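Long-range contacts in aerobactin synthase IucC (Klebsiella pneumoniae, PDB 6CN7), which probably catalyses the ATP-dependent attachment of a second N-acetyl-N-hydroxylysine to N-citryl-N-acetyl-N-hydroxylysine, completing the siderophore aerobactin: residues Leu118-Leu123 against Gln381-Ala386; Phe166-Leu171 against Asp252-Gln257; Arg302-Val307 against Tyr417-Ile422; Pro538-Val543 against Gln570-Leu575. The protein carries 5 engineered substitutions. One frame throughout, in Å; residues are numbered along the deposited sequence.

Contact 1 of 4, residues Leu118-Leu123 against Gln381-Ala386; sequences LSASDL and QPLIGA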
loop_
_atom_site.group_PDB
_atom_site.type_symbol
_atom_site.label_atom_id
_atom_site.label_comp_id
_atom_site.label_asym_id
_atom_site.label_seq_id
_atom_site.Cartn_x
_atom_site.Cartn_y
_atom_site.Cartn_z
ATOM N N LEU A 118 -27.310 6.005 -22.313
ATOM C CA LEU A 118 -26.516 5.927 -23.532
ATOM C C LEU A 118 -26.973 4.736 -24.360
ATOM O O LEU A 118 -26.894 3.589 -23.906
ATOM C CB LEU A 118 -25.029 5.817 -23.200
ATOM C CG LEU A 118 -24.457 7.008 -22.427
ATOM C CD1 LEU A 118 -22.976 6.819 -22.166
ATOM C CD2 LEU A 118 -24.694 8.313 -23.171
ATOM N N SER A 119 -27.448 5.016 -25.570
ATOM C CA SER A 119 -27.828 3.986 -26.520
ATOM C C SER A 119 -26.583 3.348 -27.133
ATOM O O SER A 119 -25.454 3.815 -26.952
ATOM C CB SER A 119 -28.710 4.578 -27.621
ATOM O OG SER A 119 -27.987 5.514 -28.401
ATOM N N ALA A 120 -26.803 2.262 -27.874
ATOM C CA ALA A 120 -25.698 1.624 -28.583
ATOM C C ALA A 120 -25.052 2.590 -29.566
ATOM O O ALA A 120 -23.823 2.634 -29.690
ATOM C CB ALA A 120 -26.193 0.373 -29.306
ATOM N N SER A 121 -25.866 3.378 -30.273
ATOM C CA SER A 121 -25.325 4.386 -31.179
ATOM C C SER A 121 -24.493 5.408 -30.416
ATOM O O SER A 121 -23.386 5.764 -30.834
ATOM C CB SER A 121 -26.462 5.070 -31.939
ATOM O OG SER A 121 -27.200 4.132 -32.704
ATOM N N ASP A 122 -25.014 5.894 -29.287
ATOM C CA ASP A 122 -24.224 6.767 -28.425
ATOM C C ASP A 122 -22.898 6.110 -28.061
ATOM O O ASP A 122 -21.837 6.735 -28.142
ATOM C CB ASP A 122 -25.012 7.112 -27.159
ATOM C CG ASP A 122 -26.176 8.044 -27.428
ATOM O OD1 ASP A 122 -26.274 8.562 -28.560
ATOM O OD2 ASP A 122 -26.992 8.263 -26.504
ATOM N N LEU A 123 -22.942 4.832 -27.678
ATOM C CA LEU A 123 -21.754 4.184 -27.129
ATOM C C LEU A 123 -20.658 4.029 -28.180
ATOM O O LEU A 123 -19.469 4.157 -27.866
ATOM C CB LEU A 123 -22.123 2.830 -26.524
ATOM C CG LEU A 123 -22.859 2.938 -25.184
ATOM C CD1 LEU A 123 -23.412 1.590 -24.759
ATOM C CD2 LEU A 123 -21.953 3.504 -24.086
ATOM N N GLN A 381 -29.730 -3.398 -26.461
ATOM C CA GLN A 381 -29.477 -3.307 -27.892
ATOM C C GLN A 381 -27.995 -3.548 -28.150
ATOM O O GLN A 381 -27.164 -2.765 -27.671
ATOM C CB GLN A 381 -29.887 -1.947 -28.427
ATOM C CG GLN A 381 -31.375 -1.652 -28.278
ATOM C CD GLN A 381 -32.245 -2.581 -29.105
ATOM O OE1 GLN A 381 -31.836 -3.053 -30.166
ATOM N NE2 GLN A 381 -33.452 -2.853 -28.618
ATOM N N PRO A 382 -27.612 -4.604 -28.869
ATOM C CA PRO A 382 -26.182 -4.874 -29.067
ATOM C C PRO A 382 -25.491 -3.753 -29.827
ATOM O O PRO A 382 -26.048 -3.171 -30.760
ATOM C CB PRO A 382 -26.172 -6.182 -29.866
ATOM C CG PRO A 382 -27.495 -6.800 -29.620
ATOM C CD PRO A 382 -28.454 -5.670 -29.440
ATOM N N LEU A 383 -24.255 -3.455 -29.419
ATOM C CA LEU A 383 -23.454 -2.472 -30.139
ATOM C C LEU A 383 -23.112 -2.951 -31.543
ATOM O O LEU A 383 -22.976 -2.134 -32.462
ATOM C CB LEU A 383 -22.174 -2.164 -29.365
ATOM C CG LEU A 383 -22.271 -1.046 -28.325
ATOM C CD1 LEU A 383 -23.294 -1.374 -27.244
ATOM C CD2 LEU A 383 -20.904 -0.787 -27.717
ATOM N N ILE A 384 -22.966 -4.263 -31.726
ATOM C CA ILE A 384 -22.674 -4.799 -33.050
ATOM C C ILE A 384 -23.806 -4.481 -34.014
ATOM O O ILE A 384 -23.574 -4.274 -35.212
ATOM C CB ILE A 384 -22.401 -6.315 -32.957
ATOM C CG1 ILE A 384 -22.002 -6.865 -34.330
ATOM C CG2 ILE A 384 -23.619 -7.045 -32.380
ATOM C CD1 ILE A 384 -21.264 -8.194 -34.260
ATOM N N GLY A 385 -25.043 -4.430 -33.517
ATOM C CA GLY A 385 -26.152 -3.999 -34.352
ATOM C C GLY A 385 -26.068 -2.536 -34.732
ATOM O O GLY A 385 -26.507 -2.147 -35.818
ATOM N N ALA A 386 -25.512 -1.703 -33.850
ATOM C CA ALA A 386 -25.309 -0.299 -34.188
ATOM C C ALA A 386 -24.299 -0.150 -35.316
ATOM O O ALA A 386 -24.522 0.620 -36.258
ATOM C CB ALA A 386 -24.856 0.480 -32.954
#

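Contact 2 of 4, residues Phe166-Leu171 against Asp252-Gln257; sequences FRLHWL and DLWLAQ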
loop_
_atom_site.group_PDB
_atom_site.type_symbol
_atom_site.label_atom_id
_atom_site.label_comp_id
_atom_site.label_asym_id
_atom_site.label_seq_id
_atom_site.Cartn_x
_atom_site.Cartn_y
_atom_site.Cartn_z
ATOM N N PHE A 166 -3.366 9.660 -14.502
ATOM C CA PHE A 166 -2.339 9.825 -13.485
ATOM C C PHE A 166 -0.992 10.034 -14.158
ATOM O O PHE A 166 -0.780 9.647 -15.311
ATOM C CB PHE A 166 -2.289 8.621 -12.537
ATOM C CG PHE A 166 -2.182 7.291 -13.240
ATOM C CD1 PHE A 166 -3.320 6.619 -13.658
ATOM C CD2 PHE A 166 -0.944 6.714 -13.479
ATOM C CE1 PHE A 166 -3.225 5.397 -14.299
ATOM C CE2 PHE A 166 -0.844 5.492 -14.121
ATOM C CZ PHE A 166 -1.986 4.834 -14.530
ATOM N N ARG A 167 -0.088 10.667 -13.418
ATOM C CA ARG A 167 1.291 10.827 -13.845
ATOM C C ARG A 167 2.107 9.600 -13.458
ATOM O O ARG A 167 1.734 8.827 -12.572
ATOM C CB ARG A 167 1.916 12.074 -13.217
ATOM C CG ARG A 167 1.442 13.385 -13.809
ATOM C CD ARG A 167 2.198 14.553 -13.201
ATOM N NE ARG A 167 1.770 15.837 -13.750
ATOM C CZ ARG A 167 2.209 17.016 -13.320
ATOM N NH1 ARG A 167 3.087 17.082 -12.327
ATOM N NH2 ARG A 167 1.765 18.132 -13.881
ATOM N N LEU A 168 3.237 9.434 -14.134
ATOM C CA LEU A 168 4.172 8.373 -13.810
ATOM C C LEU A 168 5.234 8.876 -12.842
ATOM O O LEU A 168 5.576 10.062 -12.820
ATOM C CB LEU A 168 4.845 7.840 -15.074
ATOM C CG LEU A 168 3.902 7.281 -16.138
ATOM C CD1 LEU A 168 4.693 6.860 -17.367
ATOM C CD2 LEU A 168 3.086 6.119 -15.587
ATOM N N HIS A 169 5.746 7.955 -12.034
ATOM C CA HIS A 169 6.890 8.219 -11.180
ATOM C C HIS A 169 8.170 7.917 -11.954
ATOM O O HIS A 169 8.205 7.016 -12.798
ATOM C CB HIS A 169 6.814 7.368 -9.914
ATOM C CG HIS A 169 7.746 7.805 -8.829
ATOM N ND1 HIS A 169 7.440 8.821 -7.950
ATOM C CD2 HIS A 169 8.973 7.357 -8.475
ATOM C CE1 HIS A 169 8.440 8.983 -7.103
ATOM N NE2 HIS A 169 9.382 8.107 -7.400
ATOM N N TRP A 170 9.222 8.680 -11.667
ATOM C CA TRP A 170 10.468 8.600 -12.421
ATOM C C TRP A 170 11.632 8.293 -11.492
ATOM O O TRP A 170 11.797 8.947 -10.455
ATOM C CB TRP A 170 10.725 9.900 -13.184
ATOM C CG TRP A 170 9.758 10.096 -14.300
ATOM C CD1 TRP A 170 8.558 10.739 -14.241
ATOM C CD2 TRP A 170 9.898 9.626 -15.645
ATOM N NE1 TRP A 170 7.943 10.706 -15.469
ATOM C CE2 TRP A 170 8.745 10.027 -16.348
ATOM C CE3 TRP A 170 10.887 8.908 -16.325
ATOM C CZ2 TRP A 170 8.555 9.735 -17.697
ATOM C CZ3 TRP A 170 10.697 8.621 -17.663
ATOM C CH2 TRP A 170 9.541 9.033 -18.334
ATOM N N LEU A 171 12.433 7.303 -11.872
ATOM C CA LEU A 171 13.639 6.925 -11.154
ATOM C C LEU A 171 14.865 7.217 -12.008
ATOM O O LEU A 171 14.776 7.450 -13.217
ATOM C CB LEU A 171 13.614 5.438 -10.781
ATOM C CG LEU A 171 12.519 4.956 -9.829
ATOM C CD1 LEU A 171 12.657 3.460 -9.597
ATOM C CD2 LEU A 171 12.574 5.711 -8.513
ATOM N N ASP A 252 3.200 13.835 -18.638
ATOM C CA ASP A 252 1.824 13.778 -19.096
ATOM C C ASP A 252 0.990 12.851 -18.219
ATOM O O ASP A 252 1.502 12.094 -17.390
ATOM C CB ASP A 252 1.772 13.306 -20.549
ATOM C CG ASP A 252 2.389 14.305 -21.505
ATOM O OD1 ASP A 252 2.430 15.506 -21.162
ATOM O OD2 ASP A 252 2.837 13.892 -22.594
ATOM N N LEU A 253 -0.323 12.919 -18.424
ATOM C CA LEU A 253 -1.277 12.073 -17.725
ATOM C C LEU A 253 -1.566 10.832 -18.556
ATOM O O LEU A 253 -1.747 10.916 -19.775
ATOM C CB LEU A 253 -2.571 12.843 -17.458
ATOM C CG LEU A 253 -2.469 14.046 -16.519
ATOM C CD1 LEU A 253 -3.789 14.806 -16.476
ATOM C CD2 LEU A 253 -2.069 13.602 -15.121
ATOM N N TRP A 254 -1.611 9.682 -17.893
ATOM C CA TRP A 254 -1.760 8.402 -18.567
ATOM C C TRP A 254 -3.068 7.737 -18.158
ATOM O O TRP A 254 -3.591 7.973 -17.067
ATOM C CB TRP A 254 -0.579 7.477 -18.253
ATOM C CG TRP A 254 0.708 7.957 -18.852
ATOM C CD1 TRP A 254 1.583 8.848 -18.305
ATOM C CD2 TRP A 254 1.259 7.581 -20.120
ATOM N NE1 TRP A 254 2.646 9.046 -19.149
ATOM C CE2 TRP A 254 2.471 8.280 -20.271
ATOM C CE3 TRP A 254 0.846 6.720 -21.140
ATOM C CZ2 TRP A 254 3.275 8.146 -21.399
ATOM C CZ3 TRP A 254 1.643 6.588 -22.260
ATOM C CH2 TRP A 254 2.845 7.296 -22.380
ATOM N N LEU A 255 -3.578 6.888 -19.047
ATOM C CA LEU A 255 -4.871 6.242 -18.885
ATOM C C LEU A 255 -4.686 4.744 -19.070
ATOM O O LEU A 255 -4.017 4.312 -20.014
ATOM C CB LEU A 255 -5.878 6.795 -19.898
ATOM C CG LEU A 255 -7.266 6.165 -19.967
ATOM C CD1 LEU A 255 -8.070 6.508 -18.728
ATOM C CD2 LEU A 255 -7.975 6.634 -21.224
ATOM N N ALA A 256 -5.274 3.956 -18.172
ATOM C CA ALA A 256 -5.088 2.512 -18.198
ATOM C C ALA A 256 -5.959 1.869 -19.268
ATOM O O ALA A 256 -7.098 2.284 -19.500
ATOM C CB ALA A 256 -5.417 1.908 -16.834
ATOM N N GLN A 257 -5.411 0.847 -19.920
ATOM C CA GLN A 257 -6.164 0.025 -20.853
ATOM C C GLN A 257 -6.744 -1.182 -20.118
ATOM O O GLN A 257 -6.555 -1.361 -18.911
ATOM C CB GLN A 257 -5.274 -0.423 -22.013
ATOM C CG GLN A 257 -4.649 0.711 -22.813
ATOM C CD GLN A 257 -3.748 0.204 -23.926
ATOM O OE1 GLN A 257 -3.683 -0.997 -24.188
ATOM N NE2 GLN A 257 -3.046 1.118 -24.583
#

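Contact 3 of 4, residues Arg302-Val307 against Tyr417-Ile422; sequences RWLQQV and YGVALI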
loop_
_atom_site.group_PDB
_atom_site.type_symbol
_atom_site.label_atom_id
_atom_site.label_comp_id
_atom_site.label_asym_id
_atom_site.label_seq_id
_atom_site.Cartn_x
_atom_site.Cartn_y
_atom_site.Cartn_z
ATOM N N ARG A 302 9.660 -7.769 -34.997
ATOM C CA ARG A 302 10.334 -7.505 -36.264
ATOM C C ARG A 302 10.166 -8.663 -37.235
ATOM O O ARG A 302 10.097 -8.449 -38.450
ATOM C CB ARG A 302 11.817 -7.228 -36.019
ATOM N N TRP A 303 10.097 -9.893 -36.724
ATOM C CA TRP A 303 9.951 -11.052 -37.598
ATOM C C TRP A 303 8.524 -11.169 -38.121
ATOM O O TRP A 303 8.312 -11.386 -39.319
ATOM C CB TRP A 303 10.359 -12.326 -36.857
ATOM C CG TRP A 303 10.356 -13.541 -37.733
ATOM C CD1 TRP A 303 11.320 -13.909 -38.622
ATOM C CD2 TRP A 303 9.338 -14.547 -37.804
ATOM N NE1 TRP A 303 10.966 -15.081 -39.245
ATOM C CE2 TRP A 303 9.754 -15.493 -38.759
ATOM C CE3 TRP A 303 8.116 -14.738 -37.153
ATOM C CZ2 TRP A 303 8.992 -16.615 -39.080
ATOM C CZ3 TRP A 303 7.360 -15.853 -37.472
ATOM C CH2 TRP A 303 7.801 -16.776 -38.427
ATOM N N LEU A 304 7.533 -11.020 -37.238
ATOM C CA LEU A 304 6.143 -11.113 -37.672
ATOM C C LEU A 304 5.783 -9.976 -38.619
ATOM O O LEU A 304 4.999 -10.168 -39.557
ATOM C CB LEU A 304 5.214 -11.111 -36.459
ATOM C CG LEU A 304 5.213 -12.387 -35.616
ATOM C CD1 LEU A 304 4.405 -12.169 -34.350
ATOM C CD2 LEU A 304 4.662 -13.570 -36.406
ATOM N N GLN A 305 6.339 -8.785 -38.392
ATOM C CA GLN A 305 6.108 -7.680 -39.315
ATOM C C GLN A 305 6.599 -8.027 -40.714
ATOM O O GLN A 305 5.929 -7.726 -41.709
ATOM C CB GLN A 305 6.790 -6.414 -38.795
ATOM C CG GLN A 305 6.094 -5.808 -37.584
ATOM C CD GLN A 305 6.881 -4.676 -36.951
ATOM O OE1 GLN A 305 8.111 -4.668 -36.975
ATOM N NE2 GLN A 305 6.169 -3.711 -36.380
ATOM N N GLN A 306 7.765 -8.668 -40.811
ATOM C CA GLN A 306 8.274 -9.085 -42.115
ATOM C C GLN A 306 7.393 -10.156 -42.747
ATOM O O GLN A 306 7.234 -10.183 -43.973
ATOM C CB GLN A 306 9.709 -9.592 -41.977
ATOM N N VAL A 307 6.814 -11.044 -41.936
ATOM C CA VAL A 307 5.958 -12.100 -42.472
ATOM C C VAL A 307 4.677 -11.506 -43.041
ATOM O O VAL A 307 4.264 -11.832 -44.160
ATOM C CB VAL A 307 5.658 -13.150 -41.386
ATOM C CG1 VAL A 307 4.661 -14.187 -41.891
ATOM C CG2 VAL A 307 6.944 -13.833 -40.938
ATOM N N TYR A 417 2.964 -21.107 -41.060
ATOM C CA TYR A 417 4.189 -20.827 -40.326
ATOM C C TYR A 417 4.256 -21.530 -38.977
ATOM O O TYR A 417 5.242 -21.360 -38.255
ATOM C CB TYR A 417 4.337 -19.315 -40.129
ATOM C CG TYR A 417 4.333 -18.537 -41.425
ATOM C CD1 TYR A 417 5.450 -18.519 -42.246
ATOM C CD2 TYR A 417 3.213 -17.823 -41.827
ATOM C CE1 TYR A 417 5.454 -17.816 -43.435
ATOM C CE2 TYR A 417 3.208 -17.111 -43.011
ATOM C CZ TYR A 417 4.331 -17.113 -43.810
ATOM O OH TYR A 417 4.333 -16.411 -44.991
ATOM N N GLY A 418 3.241 -22.310 -38.614
ATOM C CA GLY A 418 3.263 -23.011 -37.342
ATOM C C GLY A 418 3.330 -22.092 -36.141
ATOM O O GLY A 418 3.902 -22.467 -35.113
ATOM N N VAL A 419 2.757 -20.895 -36.245
ATOM C CA VAL A 419 2.820 -19.882 -35.197
ATOM C C VAL A 419 1.412 -19.638 -34.681
ATOM O O VAL A 419 0.482 -19.444 -35.472
ATOM C CB VAL A 419 3.443 -18.571 -35.715
ATOM C CG1 VAL A 419 3.418 -17.496 -34.635
ATOM C CG2 VAL A 419 4.866 -18.809 -36.199
ATOM N N ALA A 420 1.255 -19.638 -33.358
ATOM C CA ALA A 420 -0.029 -19.387 -32.718
ATOM C C ALA A 420 0.034 -18.099 -31.911
ATOM O O ALA A 420 1.037 -17.819 -31.248
ATOM C CB ALA A 420 -0.431 -20.550 -31.807
ATOM N N LEU A 421 -1.046 -17.320 -31.973
ATOM C CA LEU A 421 -1.162 -16.063 -31.243
ATOM C C LEU A 421 -2.451 -16.079 -30.436
ATOM O O LEU A 421 -3.504 -16.466 -30.953
ATOM C CB LEU A 421 -1.158 -14.863 -32.198
ATOM C CG LEU A 421 0.077 -14.658 -33.076
ATOM C CD1 LEU A 421 -0.166 -13.531 -34.069
ATOM C CD2 LEU A 421 1.304 -14.364 -32.229
ATOM N N ILE A 422 -2.368 -15.662 -29.169
ATOM C CA ILE A 422 -3.567 -15.550 -28.346
ATOM C C ILE A 422 -4.518 -14.552 -28.989
ATOM O O ILE A 422 -4.125 -13.435 -29.347
ATOM C CB ILE A 422 -3.196 -15.136 -26.914
#

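Contact 4 of 4, residues Pro538-Val543 against Gln570-Leu575; sequences PQIIRV and QNPLWL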
loop_
_atom_site.group_PDB
_atom_site.type_symbol
_atom_site.label_atom_id
_atom_site.label_comp_id
_atom_site.label_asym_id
_atom_site.label_seq_id
_atom_site.Cartn_x
_atom_site.Cartn_y
_atom_site.Cartn_z
ATOM N N PRO A 538 -15.621 -33.256 -35.421
ATOM C CA PRO A 538 -16.957 -33.199 -34.803
ATOM C C PRO A 538 -16.948 -32.788 -33.345
ATOM O O PRO A 538 -17.975 -32.303 -32.852
ATOM C CB PRO A 538 -17.492 -34.629 -34.980
ATOM C CG PRO A 538 -16.298 -35.472 -35.211
ATOM C CD PRO A 538 -15.295 -34.609 -35.903
ATOM N N GLN A 539 -15.837 -32.959 -32.637
ATOM C CA GLN A 539 -15.748 -32.599 -31.231
ATOM C C GLN A 539 -14.614 -31.607 -31.005
ATOM O O GLN A 539 -13.696 -31.478 -31.819
ATOM C CB GLN A 539 -15.527 -33.837 -30.349
ATOM C CG GLN A 539 -16.715 -34.791 -30.286
ATOM C CD GLN A 539 -16.633 -35.916 -31.303
ATOM O OE1 GLN A 539 -15.635 -36.062 -32.008
ATOM N NE2 GLN A 539 -17.687 -36.721 -31.376
ATOM N N ILE A 540 -14.701 -30.899 -29.882
ATOM C CA ILE A 540 -13.629 -30.042 -29.391
ATOM C C ILE A 540 -13.172 -30.599 -28.051
ATOM O O ILE A 540 -14.002 -30.951 -27.205
ATOM C CB ILE A 540 -14.088 -28.577 -29.255
ATOM C CG1 ILE A 540 -14.394 -27.987 -30.635
ATOM C CG2 ILE A 540 -13.020 -27.737 -28.547
ATOM C CD1 ILE A 540 -15.071 -26.631 -30.590
ATOM N N ILE A 541 -11.859 -30.685 -27.863
ATOM C CA ILE A 541 -11.298 -31.184 -26.614
ATOM C C ILE A 541 -11.433 -30.113 -25.542
ATOM O O ILE A 541 -11.270 -28.916 -25.810
ATOM C CB ILE A 541 -9.831 -31.606 -26.816
ATOM C CG1 ILE A 541 -9.749 -32.746 -27.838
ATOM C CG2 ILE A 541 -9.201 -32.026 -25.487
ATOM C CD1 ILE A 541 -8.336 -33.118 -28.252
ATOM N N ARG A 542 -11.738 -30.539 -24.321
ATOM C CA ARG A 542 -11.962 -29.623 -23.214
ATOM C C ARG A 542 -10.678 -29.373 -22.430
ATOM O O ARG A 542 -9.720 -30.147 -22.487
ATOM C CB ARG A 542 -13.026 -30.173 -22.266
ATOM C CG ARG A 542 -14.456 -29.774 -22.584
ATOM C CD ARG A 542 -15.366 -30.297 -21.491
ATOM N NE ARG A 542 -16.771 -29.915 -21.646
ATOM C CZ ARG A 542 -17.683 -30.624 -22.304
ATOM N NH1 ARG A 542 -17.361 -31.767 -22.898
ATOM N NH2 ARG A 542 -18.934 -30.188 -22.373
ATOM N N VAL A 543 -10.682 -28.273 -21.684
ATOM C CA VAL A 543 -9.656 -27.996 -20.684
ATOM C C VAL A 543 -10.133 -28.569 -19.358
ATOM O O VAL A 543 -11.226 -28.233 -18.885
ATOM C CB VAL A 543 -9.386 -26.488 -20.567
ATOM C CG1 VAL A 543 -8.326 -26.205 -19.500
ATOM C CG2 VAL A 543 -8.958 -25.917 -21.913
ATOM N N GLN A 570 -19.435 -30.454 -28.544
ATOM C CA GLN A 570 -19.710 -30.425 -29.974
ATOM C C GLN A 570 -19.156 -29.160 -30.616
ATOM O O GLN A 570 -19.215 -28.071 -30.039
ATOM C CB GLN A 570 -21.213 -30.523 -30.231
ATOM C CG GLN A 570 -21.769 -31.923 -30.041
ATOM C CD GLN A 570 -23.249 -32.013 -30.349
ATOM O OE1 GLN A 570 -23.931 -30.997 -30.488
ATOM N NE2 GLN A 570 -23.754 -33.235 -30.459
ATOM N N ASN A 571 -18.623 -29.317 -31.825
ATOM C CA ASN A 571 -18.012 -28.213 -32.551
ATOM C C ASN A 571 -19.064 -27.514 -33.401
ATOM O O ASN A 571 -19.606 -28.136 -34.323
ATOM C CB ASN A 571 -16.885 -28.722 -33.433
ATOM C CG ASN A 571 -16.172 -27.609 -34.176
ATOM O OD1 ASN A 571 -16.484 -26.432 -34.006
ATOM N ND2 ASN A 571 -15.199 -27.979 -34.995
ATOM N N PRO A 572 -19.385 -26.243 -33.141
ATOM C CA PRO A 572 -20.389 -25.562 -33.978
ATOM C C PRO A 572 -20.041 -25.523 -35.457
ATOM O O PRO A 572 -20.954 -25.527 -36.293
ATOM C CB PRO A 572 -20.442 -24.152 -33.373
ATOM C CG PRO A 572 -20.037 -24.343 -31.957
ATOM C CD PRO A 572 -19.006 -25.431 -31.971
ATOM N N LEU A 573 -18.755 -25.478 -35.817
ATOM C CA LEU A 573 -18.393 -25.468 -37.232
ATOM C C LEU A 573 -18.794 -26.768 -37.917
ATOM O O LEU A 573 -19.139 -26.762 -39.104
ATOM C CB LEU A 573 -16.892 -25.225 -37.397
ATOM C CG LEU A 573 -16.437 -23.764 -37.363
ATOM C CD1 LEU A 573 -16.765 -23.112 -36.031
ATOM C CD2 LEU A 573 -14.947 -23.669 -37.648
ATOM N N TRP A 574 -18.749 -27.885 -37.190
ATOM C CA TRP A 574 -19.184 -29.169 -37.728
ATOM C C TRP A 574 -20.696 -29.320 -37.632
ATOM O O TRP A 574 -21.328 -29.883 -38.531
ATOM C CB TRP A 574 -18.479 -30.295 -36.972
ATOM C CG TRP A 574 -18.825 -31.687 -37.407
ATOM C CD1 TRP A 574 -18.218 -32.410 -38.388
ATOM C CD2 TRP A 574 -19.833 -32.537 -36.846
ATOM N NE1 TRP A 574 -18.792 -33.656 -38.485
ATOM C CE2 TRP A 574 -19.789 -33.757 -37.550
ATOM C CE3 TRP A 574 -20.773 -32.384 -35.822
ATOM C CZ2 TRP A 574 -20.646 -34.817 -37.264
ATOM C CZ3 TRP A 574 -21.625 -33.438 -35.541
ATOM C CH2 TRP A 574 -21.556 -34.637 -36.258
ATOM N N LEU A 575 -21.283 -28.807 -36.548
ATOM C CA LEU A 575 -22.714 -28.960 -36.314
ATOM C C LEU A 575 -23.534 -28.161 -37.322
ATOM O O LEU A 575 -24.598 -28.613 -37.760
ATOM C CB LEU A 575 -23.035 -28.527 -34.884
ATOM C CG LEU A 575 -24.440 -28.742 -34.321
ATOM C CD1 LEU A 575 -24.864 -30.199 -34.401
ATOM C CD2 LEU A 575 -24.470 -28.257 -32.879
#

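Contact 1 of 4, residues Leu118-Leu123 against Gln381-Ala386
The flat groups that Ala120 meets are peptide carbonyls, not rings: its CB lies 3.7 Å from Gln381 O and 3.8 Å from Pro382 O. Pro382 points away from helix 120-124 and packs on Leu497 of helix 475-499 and on Arg500. The rest of the contact is aliphatic. Ala120 CB and Ala386 CB touch at 3.9 Å. The small Ala120 also lets the backbones approach closely, with 4.9 Å between Ala120 CA and Leu383 CA. Leu383 reaches back with both branches, CD1 against Leu123 CD1 at 3.9 Å and CD2 against Leu123 CB at 4.0 Å. The two leucines cross at about a right angle; Leu123 CG lies anti to its carbonyl carbon (chi1 -74°), beside the backbone N. No hydrogen bond spans the segments; Asp377 bridges them instead, taking Ala120 N on OD2 and Gln381 N on OD1. At the start of helix 120-124, Asp122 N donates to Ser119 OG (3.1 Å, nearly straight at 170°), and Ser119 N returns a weak bond to Asp122 OD2. This reciprocal pair is a capping box, and the contact is the close packing of two helix N-terminal turns, 120-124 against 383-391, through alanine and leucine.

Contact 2 of 4, residues Phe166-Leu171 against Asp252-Gln257
Phe166 and Trp254 form an antiparallel hydrogen-bonded pair in which each residue both gives and receives. Trp254 N reaches Phe166 O at 2.7 Å; Phe166 N returns to Trp254 O at 3.1 Å, the more bent of the two at the hydrogen (138°). Phe166 O also receives a CA-H...O contact from Leu253 CA (3.5 Å). With chi1 at 52°, the Phe166 ring folds back over its own strand pair, and Trp254 O sits above one face, 3.7 Å from CD1. Leu168 CD1 covers one face of the Trp254 indole in a CH-pi contact, 3.9 Å from the centroid of the five-membered ring. Asp252 OD2 is taken by a salt bridge to Arg268 NE and a hydrogen bond from Asn265 ND2. The two strands diverge at 103°, which confines the pairing to one end of strand 165-174; farther along, that strand bonds to 217-222 and 244-250, while strand 252-256 continues the curled antiparallel sheet through 262-265, and helix 224-234 lies against Phe166 and Leu171.

Contact 3 of 4, residues Arg302-Val307 against Tyr417-Ile422
The 302-307 part of helix 291-310 crosses strand 419-421 at 106°, their axes 12.6 Å apart, and the gap is bridged by side chains alone: Val307 reaches Tyr417, Trp303 reaches Val419, and Leu304 reaches Val419 and Leu421. Gly418, just after helix 395-417 and with positive phi (61°), turns the chain into the strand. Val307 CG1, set opposite its backbone N (chi1 175°), lies over one face of the Tyr417 ring in a CH-pi contact, 3.7 Å from the centroid and displaced toward the rim. The fold here is alpha-on-beta packing: helix 291-310 lies across a small mixed sheet in which 419-421 pairs with 449-452. Val307's other branch, CG2, sits over the centre of the Trp303 indole, so this one residue touches both rings. The Trp303 edge approaches Val419, CZ3 to CG2 at 4.1 Å. Leu304 divides its methyls, CD2 toward Val419 CG1 and CD1 toward Leu421 CD2, both loose, at 4.5 and 4.4 Å; Met449 packs on both Leu304 and Val419. Beyond the apolar patch, Tyr417 OH is hydrogen-bonded to Asp311 OD2.

Contact 4 of 4, residues Pro538-Val543 against Gln570-Leu575
Pro538 rests its CA and CB on one face of the Trp574 indole, and this is the tight end of the contact. Pro538 CA stands 3.6 Å from the centroid of the five-membered ring, 17° off the normal, in a CH-pi contact, while CB sits over the middle of the ring system, 3.6 Å from CE2. Trp574 CG points opposite its backbone N (chi1 180°), which swings the ring out beneath the proline; Arg578 adds a cation-pi contact to the same indole. Close by, Asn571 N donates to Pro538 O at 3.2 Å. Ile540 crosses Asn571 at about a right angle, its CD1 3.7 Å from Asn571 OD1, and reaches Pro572 CD more loosely at 4.3 Å; Trp57 packs on both Ile540 and Pro572. On the solvent side Gln539 and Gln570 form a non-hydrogen-bonded antiparallel pair, yet their side chains diverge and both residues are exposed. The buried Asn571 carboxamide is used at both ends: OD1 caps helix 572-575 by accepting from Leu573 N (3.1 Å), and ND2 donates to Leu535 O and Lys537 O. Those opposed demands fix which end of the amide is oxygen, and they tie the first turn of the C-terminal helix to the chain leading into strand 539-541.

Overall arrangement
From the N terminus, residues 118-123 open contact 1, whose loop does not close until 381-386, bringing helix 120-124 against the start of helix 383-391. Nested wholly within it, contact 2 starts and finishes in the curled antiparallel sheet, joining 166-171 to 252-257. Contact 3 begins at 302-307, inside the loop of contact 1, but closes beyond it at 417-422, so these two cross; contact 3 ties helix 291-310 of the IucA/IucC family region to the small mixed sheet of the FhuF-like region. Contact 4 follows in series, a short loop joining strand 539-541 to the C-terminal helix. No two contacts touch: contacts 2 and 4, on opposite sides of the chain's centre, have centres 44 Å apart.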